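Ebony (Drosophila melanogaster, PDB 6DYM) probably joins beta-alanine to amines such as dopamine by forming an amide bond, this chain being its C-terminal, atypical condensation domain. Local coordinates at residues L40-D43 with Y44-L48; N163-P166 with L167-Q170. All blocks are in the same frame, centred on the assembly; numbering follows the deposited sequence.

Interaction 1. Residues L40-D43 with Y44-L48; sequences LRTD and YSDIL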
loop_
_atom_site.group_PDB
_atom_site.type_symbol
_atom_site.label_atom_id
_atom_site.label_comp_id
_atom_site.label_asym_id
_atom_site.label_seq_id
_atom_site.Cartn_x
_atom_site.Cartn_y
_atom_site.Cartn_z
ATOM N N LEU A 40 -2.819 -8.072 -15.708
ATOM C CA LEU A 40 -3.183 -9.427 -15.327
ATOM C C LEU A 40 -2.948 -9.629 -13.836
ATOM O O LEU A 40 -2.151 -8.925 -13.210
ATOM C CB LEU A 40 -2.381 -10.466 -16.125
ATOM C CG LEU A 40 -2.090 -10.140 -17.592
ATOM C CD1 LEU A 40 -1.166 -11.182 -18.200
ATOM C CD2 LEU A 40 -3.381 -10.031 -18.386
ATOM N N ARG A 41 -3.656 -10.615 -13.272
ATOM C CA ARG A 41 -3.478 -10.940 -11.859
ATOM C C ARG A 41 -2.034 -11.300 -11.553
ATOM O O ARG A 41 -1.509 -10.941 -10.492
ATOM C CB ARG A 41 -4.392 -12.095 -11.461
ATOM C CG ARG A 41 -5.863 -11.874 -11.735
ATOM C CD ARG A 41 -6.615 -13.183 -11.582
ATOM N NE ARG A 41 -7.902 -13.167 -12.266
ATOM C CZ ARG A 41 -9.054 -12.895 -11.664
ATOM N NH1 ARG A 41 -9.073 -12.611 -10.368
ATOM N NH2 ARG A 41 -10.186 -12.903 -12.357
ATOM N N THR A 42 -1.373 -12.012 -12.471
ATOM C CA THR A 42 0.001 -12.436 -12.228
ATOM C C THR A 42 0.963 -11.259 -12.155
ATOM O O THR A 42 2.066 -11.412 -11.622
ATOM C CB THR A 42 0.462 -13.424 -13.308
ATOM O OG1 THR A 42 0.497 -12.770 -14.584
ATOM C CG2 THR A 42 -0.482 -14.618 -13.370
ATOM N N ASP A 43 0.574 -10.089 -12.670
ATOM C CA ASP A 43 1.429 -8.913 -12.530
ATOM C C ASP A 43 1.630 -8.560 -11.062
ATOM O O ASP A 43 2.726 -8.159 -10.654
ATOM C CB ASP A 43 0.834 -7.731 -13.296
ATOM C CG ASP A 43 0.656 -8.023 -14.778
ATOM O OD1 ASP A 43 1.539 -8.689 -15.361
ATOM O OD2 ASP A 43 -0.359 -7.583 -15.365
ATOM N N TYR A 44 0.587 -8.719 -10.246
ATOM C CA TYR A 44 0.721 -8.460 -8.817
ATOM C C TYR A 44 1.470 -9.587 -8.116
ATOM O O TYR A 44 2.379 -9.335 -7.317
ATOM C CB TYR A 44 -0.656 -8.263 -8.187
ATOM C CG TYR A 44 -1.454 -7.114 -8.762
ATOM C CD1 TYR A 44 -1.178 -5.797 -8.404
ATOM C CD2 TYR A 44 -2.489 -7.348 -9.659
ATOM C CE1 TYR A 44 -1.916 -4.745 -8.927
ATOM C CE2 TYR A 44 -3.227 -6.307 -10.186
ATOM C CZ TYR A 44 -2.938 -5.009 -9.818
ATOM O OH TYR A 44 -3.682 -3.979 -10.347
ATOM N N SER A 45 1.103 -10.839 -8.400
ATOM C CA SER A 45 1.736 -11.958 -7.712
ATOM C C SER A 45 3.206 -12.100 -8.089
ATOM O O SER A 45 4.017 -12.518 -7.252
ATOM C CB SER A 45 0.974 -13.254 -7.998
ATOM O OG SER A 45 0.979 -13.562 -9.381
ATOM N N ASP A 46 3.572 -11.749 -9.328
ATOM C CA ASP A 46 4.976 -11.800 -9.723
ATOM C C ASP A 46 5.816 -10.846 -8.885
ATOM O O ASP A 46 6.921 -11.195 -8.452
ATOM C CB ASP A 46 5.127 -11.469 -11.210
ATOM C CG ASP A 46 4.706 -12.618 -12.117
ATOM O OD1 ASP A 46 4.320 -13.691 -11.603
ATOM O OD2 ASP A 46 4.752 -12.443 -13.353
ATOM N N ILE A 47 5.306 -9.634 -8.647
ATOM C CA ILE A 47 6.032 -8.665 -7.827
ATOM C C ILE A 47 6.172 -9.180 -6.398
ATOM O O ILE A 47 7.250 -9.109 -5.795
ATOM C CB ILE A 47 5.328 -7.294 -7.866
ATOM C CG1 ILE A 47 5.549 -6.612 -9.220
ATOM C CG2 ILE A 47 5.818 -6.408 -6.734
ATOM C CD1 ILE A 47 4.519 -5.540 -9.544
ATOM N N LEU A 48 5.082 -9.715 -5.839
ATOM C CA LEU A 48 5.114 -10.184 -4.458
ATOM C C LEU A 48 6.048 -11.377 -4.296
ATOM O O LEU A 48 6.791 -11.461 -3.310
ATOM C CB LEU A 48 3.704 -10.544 -3.994
ATOM C CG LEU A 48 2.860 -9.368 -3.502
ATOM C CD1 LEU A 48 1.473 -9.830 -3.079
ATOM C CD2 LEU A 48 3.563 -8.641 -2.363
#

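Interaction 2. Residues N163-P166 with L167-Q170; sequences NTSP and LTQQ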
loop_
_atom_site.group_PDB
_atom_site.type_symbol
_atom_site.label_atom_id
_atom_site.label_comp_id
_atom_site.label_asym_id
_atom_site.label_seq_id
_atom_site.Cartn_x
_atom_site.Cartn_y
_atom_site.Cartn_z
ATOM N N ASN A 163 -2.046 7.395 -0.951
ATOM C CA ASN A 163 -3.371 6.797 -0.939
ATOM C C ASN A 163 -4.091 7.159 -2.229
ATOM O O ASN A 163 -4.223 8.342 -2.567
ATOM C CB ASN A 163 -4.145 7.244 0.295
ATOM C CG ASN A 163 -3.604 6.604 1.550
ATOM O OD1 ASN A 163 -3.478 5.384 1.623
ATOM N ND2 ASN A 163 -3.247 7.420 2.530
ATOM N N THR A 164 -4.544 6.134 -2.947
ATOM C CA THR A 164 -5.093 6.297 -4.280
ATOM C C THR A 164 -6.565 5.936 -4.369
ATOM O O THR A 164 -7.129 5.973 -5.468
ATOM C CB THR A 164 -4.300 5.450 -5.281
ATOM O OG1 THR A 164 -4.314 4.085 -4.850
ATOM C CG2 THR A 164 -2.853 5.940 -5.371
ATOM N N SER A 165 -7.204 5.583 -3.257
ATOM C CA SER A 165 -8.637 5.345 -3.264
ATOM C C SER A 165 -9.317 6.290 -2.283
ATOM O O SER A 165 -8.704 6.714 -1.297
ATOM C CB SER A 165 -8.973 3.890 -2.903
ATOM O OG SER A 165 -8.956 3.688 -1.500
ATOM N N PRO A 166 -10.575 6.659 -2.535
ATOM C CA PRO A 166 -11.241 7.604 -1.622
ATOM C C PRO A 166 -11.299 7.108 -0.186
ATOM O O PRO A 166 -11.145 7.907 0.745
ATOM C CB PRO A 166 -12.637 7.762 -2.244
ATOM C CG PRO A 166 -12.454 7.398 -3.694
ATOM C CD PRO A 166 -11.403 6.332 -3.710
ATOM N N LEU A 167 -11.472 5.801 0.022
ATOM C CA LEU A 167 -11.592 5.280 1.381
ATOM C C LEU A 167 -10.260 5.346 2.119
ATOM O O LEU A 167 -10.212 5.725 3.295
ATOM C CB LEU A 167 -12.115 3.842 1.349
ATOM C CG LEU A 167 -12.156 3.098 2.689
ATOM C CD1 LEU A 167 -12.997 3.857 3.718
ATOM C CD2 LEU A 167 -12.695 1.688 2.493
ATOM N N THR A 168 -9.164 4.950 1.457
ATOM C CA THR A 168 -7.865 5.019 2.123
ATOM C C THR A 168 -7.439 6.463 2.348
ATOM O O THR A 168 -6.788 6.763 3.355
ATOM C CB THR A 168 -6.792 4.272 1.323
ATOM O OG1 THR A 168 -6.744 4.769 -0.021
ATOM C CG2 THR A 168 -7.082 2.768 1.303
ATOM N N GLN A 169 -7.799 7.363 1.430
ATOM C CA GLN A 169 -7.493 8.780 1.617
ATOM C C GLN A 169 -8.249 9.358 2.806
ATOM O O GLN A 169 -7.675 10.099 3.611
ATOM C CB GLN A 169 -7.828 9.562 0.347
ATOM C CG GLN A 169 -6.928 9.210 -0.841
ATOM C CD GLN A 169 -7.484 9.696 -2.162
ATOM O OE1 GLN A 169 -8.602 10.215 -2.223
ATOM N NE2 GLN A 169 -6.718 9.507 -3.239
ATOM N N GLN A 170 -9.536 9.033 2.932
ATOM C CA GLN A 170 -10.329 9.576 4.030
ATOM C C GLN A 170 -9.912 8.970 5.365
ATOM O O GLN A 170 -9.862 9.671 6.383
ATOM C CB GLN A 170 -11.812 9.330 3.760
ATOM C CG GLN A 170 -12.750 9.887 4.828
ATOM C CD GLN A 170 -14.173 10.023 4.319
ATOM O OE1 GLN A 170 -14.561 9.353 3.362
ATOM N NE2 GLN A 170 -14.955 10.896 4.949
HETATM O O HOH W 1 -4.619 3.595 -1.410
#

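Interaction 1. Residues L40-D43 with Y44-L48
The carbonyl oxygen of T42 is gripped twice. D46 N reaches T42 O at 2.8 Å, in the i to i+4 bond of a helix, and S45 OG adds a weak bond to T42 O at 3.3 Å. With chi1 at 61°, the S45 hydroxyl sits between its own backbone N and carbonyl carbon, which turns it back along the helix onto T42. One residue earlier, R41 O receives two weak bonds, from Y44 N and S45 N. The Y44 ring lies edge-on to the same oxygen, with CD2 3.8 Å from R41 O, while its OH bonds E32 and the side chain touches Y26 and L93. A leucine in place of Y44 would probably leave the E32 carboxylate without its hydroxyl partner and thin the contact with Y26 and L93. The I47 side chain follows the helix backward until CD1 lies 3.4 Å from D43 O. The D43 carboxylate turns back toward the start of the helix, where L40 N meets D43 OD2 in a short bond, 2.5 Å, from above the carboxylate plane. These contacts make up the opening turns of helix 41-58, amphipathic and packed against helices 93-111 and 14-25, consistent with a GNAT-like fold.

Interaction 2. Residues N163-P166 with L167-Q170
S165 and T168 meet through their hydroxyls at the N-terminus of helix 166-174, where S165 holds the N-cap position just after strand 158-163. OG of S165 and OG1 of T168 lie 2.9 Å apart in a hydrogen bond whose direction is open. A water bridges from the same T168 OG1, 2.8 Å away, to T164 N, from which it accepts, so the threonine hydroxyl ties the loop to the helix directly and through solvent. Packing is tight on the side of N163. Its side chain crosses that of T168 obliquely, N163 OD1 coming 3.5 Å from T168 CB, while ND2 is held by H209; N163 CB also rests 3.6 Å from Q169 CG. The other side is looser. P166 and Q170 are exposed, and between them runs the backbone bond from Q170 N to P166 O, the Q170 side chain being extended beyond CG. L167, by contrast, turns its end from the loop to pack on N136 and I137 of helix 133-153. Backbone and side chain of Q169 both look back to the loop. Q169 N bonds S165 O at 2.9 Å, and the Q169 chain, extended beyond CG, carries the amide past that carbonyl to the end of the strand, where NE2 also bonds R205 O. There Q169 NE2 gives N163 O a nearly straight bond of 2.8 Å (167°); the acceptor lies in the Q169 amide plane, yet the donor stands 42° above the carbonyl plane of N163.

Two helix starts illustrate how one fold can launch its helices differently. Interaction 1 comes first along the chain, at the beginning of helix 41-58, which leads into strand 62-66; interaction 2 comes far later, where strand 158-163, an inner strand of the mixed sheet, gives way to helix 166-174. Their centres lie 22 Å apart and their nearest atoms about 10 Å, so they do not touch. What they share is the loop after helix 14-25: E32 and Y26 meet interaction 1, while D30 and L31 meet interaction 2. That loop therefore runs between the two sites, linking an early helix of this condensation domain to its late strand-to-helix turn.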